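Local coordinates for putative glycoside hydrolase (Bacteroides thetaiotaomicron VPI-5482, PDB 3HBZ), which is of uncertain function but binds calcium and may act in carbohydrate metabolism, possibly as a glycoside hydrolase, at residues 34-39 against 90-95; 219-224 against 234-239; 238-243 against 314-319. All coordinates share one frame; numbering follows the deposited sequence.

Contact 1: residues 34-39 against 90-95; sequences NIFVGP and SVIDTE
Residues 34-36 and 90-92 form a parallel strand pair, on strands 32-36 and 84-92 of a mixed sheet of five strands. Asn34 pairs with Ser90, Ile35 with Val91 and Phe36 with Ile92. Ile35 uses both of its backbone polar atoms: its N donates to Ser90 O at 2.9 Å, and its O accepts Ile92 N at 2.8 Å. A third bond follows, from Val37 N to Ile92 O at 3.0 Å.

Ile92 carries the face shared with Asn34 and Phe36. Its CG1 makes an off-centre CH-pi contact with the Phe36 ring, and its CB comes to 3.7 Å from Phe36 CD2. Chi1 of -53° puts Ile92 CG1 beside the backbone N, 3.9 Å from Asn34 ND2. On the other face, Val91 CG2 meets Ile35 CB. Val37 CG2 packs at 3.6 Å against Asp93 CB.

Beyond the strands a water lies 2.9 Å from Val37 O and can bridge to Thr94 O. Pro39 CA makes a CA-H...O contact of 3.2 Å with Asp93 O. The chemistry is thus mainly backbone bonding with aliphatic and aromatic cover. Asp93, through a salt bridge from OD1 to Lys121, brings charge in where the strand gives way to loop.

Contact 2: residues 219-224 against 234-239; sequences YKAGDQ and GKRDIC
The Tyr219 ring has Cys239 over one face, with Cys239 N 3.4 Å above the plane and offset toward the rim. Cys239 CB makes a CH-pi contact over this same face. The sulfur joins it as a sulfur-aromatic contact, SG lying 4.2 Å from the Tyr219 ring centroid and 20° off the normal. SG sits between the backbone N and the carbonyl carbon (chi1 58°), the rotation that brings it over the ring. Asp237 O lies at the ring's edge, in plane. Ile238 crosses the ring at about a right angle and sets CD1 3.8 Å from Tyr219 CE2.

The second flat group is the Arg236 guanidinium. Ala221 CB covers one face, 3.6 Å above the plane and off-centre, and Asp223 O lies near the edge. The arginine chain bends at its second torsion (chi2 95°), which folds the guanidinium over Ala221. Its NE forms a salt bridge with Glu277.

No direct hydrogen bond joins the two segments. One water bridges Gly222 O, at 2.7 Å, and Asp237 N. Another links Asp223 OD1 to Arg236 NH1, two atoms that stay 4.9 Å apart.

The segments flank the excursion that holds the short strands 225-227 and 230-231. The first runs off the end of strand 210-220, and the second leads into strand 240-247. Their polar ends reach to other loops. Tyr219 OH bonds to Ser314 O. Asp237 OD2 is gripped by Ser327 OG, Ser315 OG and Ala324 N, while OD1 takes a weak bond from Ile238 N. The arms therefore meet through packing of the tyrosine ring and the guanidinium, and through water. Their strong polar bonds tie them to neighbouring loops.

Contact 3: residues 238-243 against 314-319; sequences ICDIYA and SSLEGD
Asp240 OD2 is held by two groups: a water 2.6 Å from OD2 that can also reach Leu316 O, and the guanidinium of Arg271 in a salt bridge. Asp240 starts strand 240-247, which pairs antiparallel with strand 306-313. The loop leaving that partner strand makes a type I beta turn from Ser315 to Gly318, closed by Gly318 N to Ser315 O. The contact sets this turn against the start of strand 240-247.

One backbone bond joins the segments directly. Leu316 N donates to Ile238 O at 2.9 Å, with an N-H...O angle of 152°. Leu316 also packs across the carboxylate. Its CD1 is 3.6 Å from Asp240 CG and 3.8 Å from Asp240 CB, the two side chains crossing obliquely. Asp240 CG stands opposite the backbone N (chi1 -155°), which sets the carboxylate beside Leu316 CD1. An alanine here is likely to leave Arg271 without this carboxylate as a mate, cost the water near Leu316 O one of its partners and remove the group that packs on Leu316 CD1.

Ser315 OG bonds to Thr163, and Ser314 OG to Thr163 and Gly180. Leu316 O also bonds to a glycol fragment, probably from the crystallisation liquor. Close to the backbone bond, Leu316 CB lies 3.9 Å from Ile238 CG2.

How the contacts relate
Contacts 2 and 3 are neighbours, with centres 11 Å apart. They share Ile238 and Cys239 and are both mostly buried. Contact 1 is partly buried and lies on the opposite side of the chain's centre, its centre about 39 Å from that of contact 2 and 29 Å from that of contact 3. It pairs two strands within one sheet through regular backbone bonds. The other two join loops at strand ends in the putative carbohydrate metabolism domain. Contact 2 relies on ring packing and waters, without a direct hydrogen bond. Contact 3 has one backbone bond and a carboxylate. A salt bridge between Lys235 and Glu317 ties these two together.

Contact 1: residues 34-39 against 90-95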
ATOM      1  N   ASN A  34     -10.720  -2.960   5.237  1.00 26.82           N
ATOM      2  CA  ASN A  34     -10.285  -2.017   6.272  1.00 27.11           C
ATOM      3  C   ASN A  34     -11.109  -0.746   6.093  1.00 27.33           C
ATOM      4  O   ASN A  34     -11.097  -0.125   5.025  1.00 24.43           O
ATOM      5  CB  ASN A  34      -8.773  -1.697   6.191  1.00 29.11           C
ATOM      6  CG  ASN A  34      -7.873  -2.806   6.821  1.00 29.96           C
ATOM      7  OD1 ASN A  34      -7.828  -3.914   6.339  1.00 41.16           O
ATOM      8  ND2 ASN A  34      -7.203  -2.488   7.906  1.00 41.11           N
ATOM      9  N   ILE A  35     -11.842  -0.399   7.136  1.00 23.82           N
ATOM     10  CA  ILE A  35     -12.726   0.757   7.182  1.00 25.92           C
ATOM     11  C   ILE A  35     -12.043   1.788   8.095  1.00 26.82           C
ATOM     12  O   ILE A  35     -11.571   1.441   9.159  1.00 25.06           O
ATOM     13  CB  ILE A  35     -14.069   0.358   7.827  1.00 27.07           C
ATOM     14  CG1 ILE A  35     -14.762  -0.717   6.956  1.00 29.60           C
ATOM     15  CG2 ILE A  35     -14.984   1.590   8.012  1.00 25.32           C
ATOM     16  CD1 ILE A  35     -16.001  -1.390   7.569  1.00 24.04           C
ATOM     17  N   PHE A  36     -11.966   3.041   7.669  1.00 27.80           N
ATOM     18  CA  PHE A  36     -11.286   4.083   8.448  1.00 27.77           C
ATOM     19  C   PHE A  36     -12.263   5.149   8.973  1.00 25.99           C
ATOM     20  O   PHE A  36     -12.998   5.777   8.196  1.00 22.37           O
ATOM     21  CB  PHE A  36     -10.198   4.780   7.601  1.00 29.51           C
ATOM     22  CG  PHE A  36      -9.096   3.850   7.124  1.00 26.31           C
ATOM     23  CD1 PHE A  36      -9.301   3.033   6.022  1.00 34.02           C
ATOM     24  CD2 PHE A  36      -7.881   3.797   7.771  1.00 28.55           C
ATOM     25  CE1 PHE A  36      -8.311   2.214   5.568  1.00 30.67           C
ATOM     26  CE2 PHE A  36      -6.863   2.956   7.306  1.00 29.08           C
ATOM     27  CZ  PHE A  36      -7.100   2.147   6.235  1.00 30.25           C
ATOM     28  N   VAL A  37     -12.234   5.376  10.290  1.00 25.12           N
ATOM     29  CA  VAL A  37     -13.072   6.391  10.916  1.00 25.49           C
ATOM     30  C   VAL A  37     -12.209   7.336  11.758  1.00 24.30           C
ATOM     31  O   VAL A  37     -11.066   7.027  12.085  1.00 25.26           O
ATOM     32  CB  VAL A  37     -14.177   5.725  11.773  1.00 25.40           C
ATOM     33  CG1 VAL A  37     -14.961   4.776  10.918  1.00 26.60           C
ATOM     34  CG2 VAL A  37     -13.581   4.991  12.988  1.00 24.10           C
ATOM     35  N   GLY A  38     -12.747   8.500  12.093  1.00 25.37           N
ATOM     36  CA  GLY A  38     -12.002   9.473  12.883  1.00 27.17           C
ATOM     37  C   GLY A  38     -11.729   8.986  14.300  1.00 29.56           C
ATOM     38  O   GLY A  38     -12.583   8.344  14.924  1.00 27.47           O
ATOM     39  N   PRO A  39     -10.531   9.279  14.822  1.00 32.20           N
ATOM     40  CA  PRO A  39     -10.233   9.018  16.235  1.00 32.76           C
ATOM     41  C   PRO A  39     -11.313   9.597  17.117  1.00 33.26           C
ATOM     42  O   PRO A  39     -11.721  10.739  16.905  1.00 33.56           O
ATOM     43  CB  PRO A  39      -8.913   9.761  16.443  1.00 32.73           C
ATOM     44  CG  PRO A  39      -8.265   9.674  15.076  1.00 34.92           C
ATOM     45  CD  PRO A  39      -9.375   9.863  14.114  1.00 32.36           C
ATOM     46  N   SER A  90     -12.218  -5.057   9.416  1.00 23.30           N
ATOM     47  CA  SER A  90     -11.557  -4.353  10.481  1.00 23.80           C
ATOM     48  C   SER A  90     -11.883  -2.869  10.370  1.00 23.85           C
ATOM     49  O   SER A  90     -12.070  -2.327   9.248  1.00 25.27           O
ATOM     50  CB  SER A  90     -10.037  -4.539  10.360  1.00 24.86           C
ATOM     51  OG  SER A  90      -9.640  -5.884  10.490  1.00 30.68           O
ATOM     52  N   VAL A  91     -11.951  -2.225  11.526  1.00 23.92           N
ATOM     53  CA  VAL A  91     -12.133  -0.772  11.614  1.00 26.61           C
ATOM     54  C   VAL A  91     -10.895  -0.155  12.261  1.00 25.88           C
ATOM     55  O   VAL A  91     -10.466  -0.596  13.314  1.00 25.88           O
ATOM     56  CB  VAL A  91     -13.400  -0.392  12.432  1.00 28.18           C
ATOM     57  CG1 VAL A  91     -13.472   1.138  12.644  1.00 19.64           C
ATOM     58  CG2 VAL A  91     -14.657  -0.867  11.673  1.00 20.97           C
ATOM     59  N   ILE A  92     -10.331   0.841  11.593  1.00 22.69           N
ATOM     60  CA  ILE A  92      -9.175   1.589  12.074  1.00 24.91           C
ATOM     61  C   ILE A  92      -9.709   2.919  12.583  1.00 23.58           C
ATOM     62  O   ILE A  92     -10.260   3.701  11.809  1.00 24.18           O
ATOM     63  CB  ILE A  92      -8.169   1.877  10.929  1.00 26.69           C
ATOM     64  CG1 ILE A  92      -7.767   0.595  10.170  1.00 31.44           C
ATOM     65  CG2 ILE A  92      -6.965   2.583  11.465  1.00 23.66           C
ATOM     66  CD1 ILE A  92      -7.067  -0.364  11.027  1.00 30.56           C
ATOM     67  N   ASP A  93      -9.593   3.150  13.879  1.00 25.44           N
ATOM     68  CA  ASP A  93     -10.098   4.384  14.493  1.00 26.97           C
ATOM     69  C   ASP A  93      -8.986   5.208  15.147  1.00 27.04           C
ATOM     70  O   ASP A  93      -9.257   5.988  16.049  1.00 27.08           O
ATOM     71  CB  ASP A  93     -11.173   4.065  15.560  1.00 26.46           C
ATOM     72  CG  ASP A  93     -10.608   3.282  16.739  1.00 32.29           C
ATOM     73  OD1 ASP A  93      -9.613   2.550  16.534  1.00 31.55           O
ATOM     74  OD2 ASP A  93     -11.146   3.398  17.857  1.00 39.48           O
ATOM     75  N   THR A  94      -7.758   5.023  14.692  1.00 24.14           N
ATOM     76  CA  THR A  94      -6.602   5.658  15.286  1.00 25.06           C
ATOM     77  C   THR A  94      -5.911   6.522  14.230  1.00 24.92           C
ATOM     78  O   THR A  94      -6.213   6.442  13.058  1.00 22.15           O
ATOM     79  CB  THR A  94      -5.593   4.602  15.810  1.00 23.33           C
ATOM     80  OG1 THR A  94      -5.374   3.627  14.794  1.00 28.95           O
ATOM     81  CG2 THR A  94      -6.141   3.929  17.052  1.00 24.51           C
ATOM     82  N   GLU A  95      -5.010   7.377  14.674  1.00 23.85           N
ATOM     83  CA  GLU A  95      -4.271   8.222  13.763  1.00 26.78           C
ATOM     84  C   GLU A  95      -3.152   7.406  13.100  1.00 27.00           C
ATOM     85  O   GLU A  95      -2.764   6.369  13.601  1.00 23.60           O
ATOM     86  CB  GLU A  95      -3.789   9.479  14.495  1.00 25.96           C
ATOM     87  CG  GLU A  95      -2.776   9.289  15.599  1.00 36.27           C
ATOM     88  CD  GLU A  95      -2.531  10.579  16.433  1.00 49.62           C
ATOM     89  OE1 GLU A  95      -3.362  11.525  16.383  1.00 48.44           O
ATOM     90  OE2 GLU A  95      -1.509  10.621  17.154  1.00 51.89           O
TER
HETATM   91  O   HOH W   1      -8.458   6.234  11.214  1.00 32.71           O

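Contact 2: residues 219-224 against 234-239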
ATOM      1  N   TYR A 219      21.630  -0.788   0.099  1.00 24.04           N
ATOM      2  CA  TYR A 219      21.246  -0.915  -1.304  1.00 22.39           C
ATOM      3  C   TYR A 219      22.345  -1.523  -2.161  1.00 24.76           C
ATOM      4  O   TYR A 219      23.514  -1.138  -2.060  1.00 25.61           O
ATOM      5  CB  TYR A 219      20.830   0.432  -1.889  1.00 22.49           C
ATOM      6  CG  TYR A 219      20.313   0.341  -3.325  1.00 26.02           C
ATOM      7  CD1 TYR A 219      19.079  -0.219  -3.582  1.00 25.81           C
ATOM      8  CD2 TYR A 219      21.071   0.786  -4.416  1.00 26.49           C
ATOM      9  CE1 TYR A 219      18.573  -0.341  -4.864  1.00 24.85           C
ATOM     10  CE2 TYR A 219      20.572   0.659  -5.762  1.00 21.85           C
ATOM     11  CZ  TYR A 219      19.337   0.073  -5.963  1.00 21.58           C
ATOM     12  OH  TYR A 219      18.750  -0.032  -7.193  1.00 26.87           O
ATOM     13  N   LYS A 220      21.932  -2.443  -3.029  1.00 25.58           N
ATOM     14  CA  LYS A 220      22.795  -3.022  -4.064  1.00 27.08           C
ATOM     15  C   LYS A 220      22.012  -3.015  -5.402  1.00 26.55           C
ATOM     16  O   LYS A 220      20.901  -3.484  -5.463  1.00 31.13           O
ATOM     17  CB  LYS A 220      23.193  -4.429  -3.667  1.00 28.18           C
ATOM     18  CG  LYS A 220      24.189  -5.128  -4.633  1.00 31.42           C
ATOM     19  CD  LYS A 220      24.748  -6.406  -4.021  1.00 40.41           C
ATOM     20  N   ALA A 221      22.573  -2.406  -6.437  1.00 26.26           N
ATOM     21  CA  ALA A 221      21.972  -2.414  -7.766  1.00 25.26           C
ATOM     22  C   ALA A 221      22.161  -3.782  -8.362  1.00 27.92           C
ATOM     23  O   ALA A 221      23.171  -4.417  -8.111  1.00 25.46           O
ATOM     24  CB  ALA A 221      22.651  -1.380  -8.657  1.00 25.46           C
ATOM     25  N   GLY A 222      21.221  -4.222  -9.183  1.00 26.68           N
ATOM     26  CA  GLY A 222      21.415  -5.415  -9.983  1.00 27.14           C
ATOM     27  C   GLY A 222      22.455  -5.181 -11.055  1.00 28.47           C
ATOM     28  O   GLY A 222      22.720  -4.040 -11.430  1.00 29.01           O
ATOM     29  N   ASP A 223      22.984  -6.283 -11.563  1.00 32.45           N
ATOM     30  CA  ASP A 223      24.106  -6.340 -12.532  1.00 37.05           C
ATOM     31  C   ASP A 223      23.822  -5.689 -13.879  1.00 34.48           C
ATOM     32  O   ASP A 223      24.673  -5.037 -14.433  1.00 34.82           O
ATOM     33  CB  ASP A 223      24.470  -7.808 -12.813  1.00 40.93           C
ATOM     34  CG  ASP A 223      25.044  -8.538 -11.587  1.00 53.83           C
ATOM     35  OD1 ASP A 223      25.540  -7.874 -10.643  1.00 63.29           O
ATOM     36  OD2 ASP A 223      25.015  -9.792 -11.585  1.00 54.76           O
ATOM     37  N   GLN A 224      22.615  -5.862 -14.392  1.00 30.81           N
ATOM     38  CA  GLN A 224      22.299  -5.463 -15.749  1.00 29.09           C
ATOM     39  C   GLN A 224      21.040  -4.629 -15.775  1.00 26.29           C
ATOM     40  O   GLN A 224      19.936  -5.112 -15.521  1.00 29.09           O
ATOM     41  CB  GLN A 224      22.131  -6.725 -16.617  1.00 28.92           C
ATOM     42  CG  GLN A 224      21.800  -6.464 -18.088  1.00 41.71           C
ATOM     43  CD  GLN A 224      22.828  -5.572 -18.783  1.00 52.91           C
ATOM     44  OE1 GLN A 224      23.981  -5.973 -19.003  1.00 56.78           O
ATOM     45  NE2 GLN A 224      22.410  -4.350 -19.136  1.00 58.06           N
ATOM     46  N   GLY A 234      25.136   2.098 -20.231  1.00 45.83           N
ATOM     47  CA  GLY A 234      25.636   3.263 -19.478  1.00 47.43           C
ATOM     48  C   GLY A 234      25.029   3.520 -18.102  1.00 49.11           C
ATOM     49  O   GLY A 234      25.295   4.571 -17.504  1.00 49.00           O
ATOM     50  N   LYS A 235      24.231   2.580 -17.582  1.00 47.17           N
ATOM     51  CA  LYS A 235      23.307   2.920 -16.497  1.00 46.09           C
ATOM     52  C   LYS A 235      23.440   1.986 -15.295  1.00 41.51           C
ATOM     53  O   LYS A 235      23.688   0.806 -15.448  1.00 39.22           O
ATOM     54  CB  LYS A 235      21.866   2.976 -17.035  1.00 46.39           C
ATOM     55  CG  LYS A 235      21.110   4.241 -16.564  1.00 54.40           C
ATOM     56  CD  LYS A 235      19.744   4.471 -17.240  1.00 57.13           C
ATOM     57  CE  LYS A 235      18.904   5.480 -16.423  1.00 64.02           C
ATOM     58  NZ  LYS A 235      17.456   5.487 -16.801  1.00 67.74           N
ATOM     59  N   ARG A 236      23.335   2.545 -14.094  1.00 38.18           N
ATOM     60  CA  ARG A 236      23.338   1.743 -12.873  1.00 35.27           C
ATOM     61  C   ARG A 236      22.024   2.027 -12.133  1.00 31.50           C
ATOM     62  O   ARG A 236      21.562   3.155 -12.117  1.00 28.90           O
ATOM     63  CB  ARG A 236      24.565   2.052 -12.054  1.00 35.19           C
ATOM     64  CG  ARG A 236      24.893   1.021 -11.010  1.00 42.92           C
ATOM     65  CD  ARG A 236      25.926  -0.060 -11.437  1.00 45.22           C
ATOM     66  NE  ARG A 236      26.141  -0.903 -10.258  1.00 46.55           N
ATOM     67  CZ  ARG A 236      26.138  -2.237 -10.191  1.00 46.41           C
ATOM     68  NH1 ARG A 236      26.037  -3.023 -11.256  1.00 43.63           N
ATOM     69  NH2 ARG A 236      26.279  -2.799  -8.999  1.00 41.85           N
ATOM     70  N   ASP A 237      21.365   0.990 -11.613  1.00 27.42           N
ATOM     71  CA  ASP A 237      20.072   1.186 -10.977  1.00 25.88           C
ATOM     72  C   ASP A 237      20.262   1.961  -9.661  1.00 27.54           C
ATOM     73  O   ASP A 237      21.385   2.032  -9.128  1.00 26.70           O
ATOM     74  CB  ASP A 237      19.414  -0.181 -10.723  1.00 26.42           C
ATOM     75  CG  ASP A 237      17.887  -0.138 -10.653  1.00 27.97           C
ATOM     76  OD1 ASP A 237      17.256   0.955 -10.780  1.00 23.74           O
ATOM     77  OD2 ASP A 237      17.304  -1.244 -10.444  1.00 25.96           O
ATOM     78  N   ILE A 238      19.186   2.581  -9.177  1.00 25.49           N
ATOM     79  CA  ILE A 238      19.189   3.219  -7.862  1.00 24.36           C
ATOM     80  C   ILE A 238      17.790   3.097  -7.297  1.00 23.33           C
ATOM     81  O   ILE A 238      16.822   2.968  -8.049  1.00 25.68           O
ATOM     82  CB  ILE A 238      19.676   4.722  -7.921  1.00 26.08           C
ATOM     83  CG1 ILE A 238      20.131   5.253  -6.547  1.00 27.36           C
ATOM     84  CG2 ILE A 238      18.574   5.653  -8.574  1.00 23.64           C
ATOM     85  CD1 ILE A 238      21.237   4.398  -5.806  1.00 24.32           C
ATOM     86  N   CYS A 239      17.699   3.074  -5.967  1.00 23.85           N
ATOM     87  CA  CYS A 239      16.440   3.087  -5.257  1.00 22.62           C
ATOM     88  C   CYS A 239      15.807   4.472  -5.208  1.00 25.19           C
ATOM     89  O   CYS A 239      16.461   5.486  -5.569  1.00 27.70           O
ATOM     90  CB  CYS A 239      16.671   2.598  -3.836  1.00 25.13           C
ATOM     91  SG  CYS A 239      17.891   3.581  -2.939  1.00 28.05           S
TER
HETATM   92  O   HOH W   2      22.150  -1.673 -12.520  1.00 24.54           O
HETATM   93  O   HOH W   3      26.862  -5.543 -10.686  1.00 57.69           O

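Contact 3: residues 238-243 against 314-319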
ATOM      1  N   ILE A 238      19.186   2.581  -9.177  1.00 25.49           N
ATOM      2  CA  ILE A 238      19.189   3.219  -7.862  1.00 24.36           C
ATOM      3  C   ILE A 238      17.790   3.097  -7.297  1.00 23.33           C
ATOM      4  O   ILE A 238      16.822   2.968  -8.049  1.00 25.68           O
ATOM      5  CB  ILE A 238      19.676   4.722  -7.921  1.00 26.08           C
ATOM      6  CG1 ILE A 238      20.131   5.253  -6.547  1.00 27.36           C
ATOM      7  CG2 ILE A 238      18.574   5.653  -8.574  1.00 23.64           C
ATOM      8  CD1 ILE A 238      21.237   4.398  -5.806  1.00 24.32           C
ATOM      9  N   CYS A 239      17.699   3.074  -5.967  1.00 23.85           N
ATOM     10  CA  CYS A 239      16.440   3.087  -5.257  1.00 22.62           C
ATOM     11  C   CYS A 239      15.807   4.472  -5.208  1.00 25.19           C
ATOM     12  O   CYS A 239      16.461   5.486  -5.569  1.00 27.70           O
ATOM     13  CB  CYS A 239      16.671   2.598  -3.836  1.00 25.13           C
ATOM     14  SG  CYS A 239      17.891   3.581  -2.939  1.00 28.05           S
ATOM     15  N   ASP A 240      14.550   4.525  -4.768  1.00 25.63           N
ATOM     16  CA  ASP A 240      13.874   5.791  -4.429  1.00 24.72           C
ATOM     17  C   ASP A 240      13.187   5.616  -3.088  1.00 25.44           C
ATOM     18  O   ASP A 240      12.693   4.518  -2.739  1.00 25.29           O
ATOM     19  CB  ASP A 240      12.871   6.193  -5.512  1.00 24.73           C
ATOM     20  CG  ASP A 240      12.592   7.691  -5.561  1.00 29.35           C
ATOM     21  OD1 ASP A 240      13.143   8.505  -4.782  1.00 29.27           O
ATOM     22  OD2 ASP A 240      11.781   8.049  -6.411  1.00 27.43           O
ATOM     23  N   ILE A 241      13.219   6.693  -2.313  1.00 21.28           N
ATOM     24  CA  ILE A 241      12.562   6.774  -1.030  1.00 21.50           C
ATOM     25  C   ILE A 241      11.969   8.175  -0.947  1.00 23.68           C
ATOM     26  O   ILE A 241      12.693   9.157  -1.099  1.00 23.85           O
ATOM     27  CB  ILE A 241      13.582   6.599   0.146  1.00 20.85           C
ATOM     28  CG1 ILE A 241      14.353   5.284  -0.004  1.00 25.65           C
ATOM     29  CG2 ILE A 241      12.832   6.735   1.510  1.00 20.35           C
ATOM     30  CD1 ILE A 241      15.530   5.031   0.988  1.00 26.25           C
ATOM     31  N   TYR A 242      10.660   8.269  -0.764  1.00 22.55           N
ATOM     32  CA  TYR A 242      10.018   9.541  -0.777  1.00 23.51           C
ATOM     33  C   TYR A 242       8.737   9.527   0.039  1.00 24.17           C
ATOM     34  O   TYR A 242       8.277   8.456   0.467  1.00 25.76           O
ATOM     35  CB  TYR A 242       9.815  10.002  -2.204  1.00 26.50           C
ATOM     36  CG  TYR A 242       8.886   9.187  -3.081  1.00 26.69           C
ATOM     37  CD1 TYR A 242       7.533   9.514  -3.186  1.00 26.34           C
ATOM     38  CD2 TYR A 242       9.360   8.151  -3.842  1.00 29.11           C
ATOM     39  CE1 TYR A 242       6.667   8.815  -4.049  1.00 28.02           C
ATOM     40  CE2 TYR A 242       8.490   7.392  -4.690  1.00 27.34           C
ATOM     41  CZ  TYR A 242       7.152   7.753  -4.801  1.00 28.77           C
ATOM     42  OH  TYR A 242       6.297   7.066  -5.650  1.00 30.30           O
ATOM     43  N   ALA A 243       8.208  10.723   0.295  1.00 22.24           N
ATOM     44  CA  ALA A 243       6.938  10.915   0.984  1.00 23.30           C
ATOM     45  C   ALA A 243       6.275  12.149   0.404  1.00 27.39           C
ATOM     46  O   ALA A 243       6.962  13.073  -0.072  1.00 24.44           O
ATOM     47  CB  ALA A 243       7.122  11.057   2.517  1.00 21.60           C
ATOM     48  N   SER A 314      12.901  -0.399  -4.909  1.00 22.75           N
ATOM     49  CA  SER A 314      14.229  -0.885  -5.231  1.00 24.18           C
ATOM     50  C   SER A 314      14.729  -0.368  -6.593  1.00 24.33           C
ATOM     51  O   SER A 314      15.897  -0.499  -6.900  1.00 24.84           O
ATOM     52  CB  SER A 314      14.251  -2.414  -5.183  1.00 25.06           C
ATOM     53  OG  SER A 314      13.339  -3.002  -6.112  1.00 24.03           O
ATOM     54  N   SER A 315      13.839   0.184  -7.414  1.00 22.46           N
ATOM     55  CA  SER A 315      14.196   0.674  -8.760  1.00 20.22           C
ATOM     56  C   SER A 315      13.427   1.977  -9.049  1.00 23.72           C
ATOM     57  O   SER A 315      12.219   1.984  -9.224  1.00 21.77           O
ATOM     58  CB  SER A 315      13.865  -0.360  -9.826  1.00 26.97           C
ATOM     59  OG  SER A 315      14.770  -1.449  -9.806  1.00 22.24           O
ATOM     60  N   LEU A 316      14.163   3.073  -9.077  1.00 27.36           N
ATOM     61  CA  LEU A 316      13.617   4.395  -9.171  1.00 26.86           C
ATOM     62  C   LEU A 316      12.638   4.524 -10.333  1.00 24.40           C
ATOM     63  O   LEU A 316      11.618   5.162 -10.177  1.00 24.20           O
ATOM     64  CB  LEU A 316      14.730   5.430  -9.311  1.00 25.35           C
ATOM     65  CG  LEU A 316      14.158   6.881  -9.193  1.00 35.07           C
ATOM     66  CD1 LEU A 316      14.960   7.816  -8.304  1.00 32.49           C
ATOM     67  CD2 LEU A 316      13.970   7.475 -10.555  1.00 37.88           C
ATOM     68  N   GLU A 317      12.967   3.954 -11.487  1.00 24.41           N
ATOM     69  CA  GLU A 317      12.079   4.001 -12.640  1.00 25.86           C
ATOM     70  C   GLU A 317      11.462   2.639 -12.934  1.00 28.06           C
ATOM     71  O   GLU A 317      11.067   2.310 -14.100  1.00 24.09           O
ATOM     72  CB  GLU A 317      12.870   4.389 -13.867  1.00 27.68           C
ATOM     73  CG  GLU A 317      13.463   5.735 -13.841  1.00 33.03           C
ATOM     74  CD  GLU A 317      14.214   5.954 -15.147  1.00 43.21           C
ATOM     75  OE1 GLU A 317      13.534   5.988 -16.193  1.00 47.18           O
ATOM     76  OE2 GLU A 317      15.470   5.991 -15.121  1.00 60.08           O
ATOM     77  N   GLY A 318      11.411   1.812 -11.917  1.00 25.20           N
ATOM     78  CA  GLY A 318      10.835   0.479 -12.114  1.00 30.27           C
ATOM     79  C   GLY A 318       9.383   0.464 -12.484  1.00 29.23           C
ATOM     80  O   GLY A 318       8.921  -0.465 -13.143  1.00 29.75           O
ATOM     81  N   ASP A 319       8.669   1.504 -12.076  1.00 27.64           N
ATOM     82  CA  ASP A 319       7.271   1.649 -12.399  1.00 26.79           C
ATOM     83  C   ASP A 319       7.019   1.872 -13.901  1.00 26.64           C
ATOM     84  O   ASP A 319       5.904   1.648 -14.384  1.00 28.30           O
ATOM     85  CB  ASP A 319       6.621   2.742 -11.506  1.00 27.85           C
ATOM     86  CG  ASP A 319       7.186   4.147 -11.737  1.00 29.35           C
ATOM     87  OD1 ASP A 319       8.093   4.327 -12.575  1.00 30.99           O
ATOM     88  OD2 ASP A 319       6.697   5.085 -11.044  1.00 33.10           O
TER
HETATM   89  O   HOH W   4      10.415   6.693  -8.199  1.00 32.31           O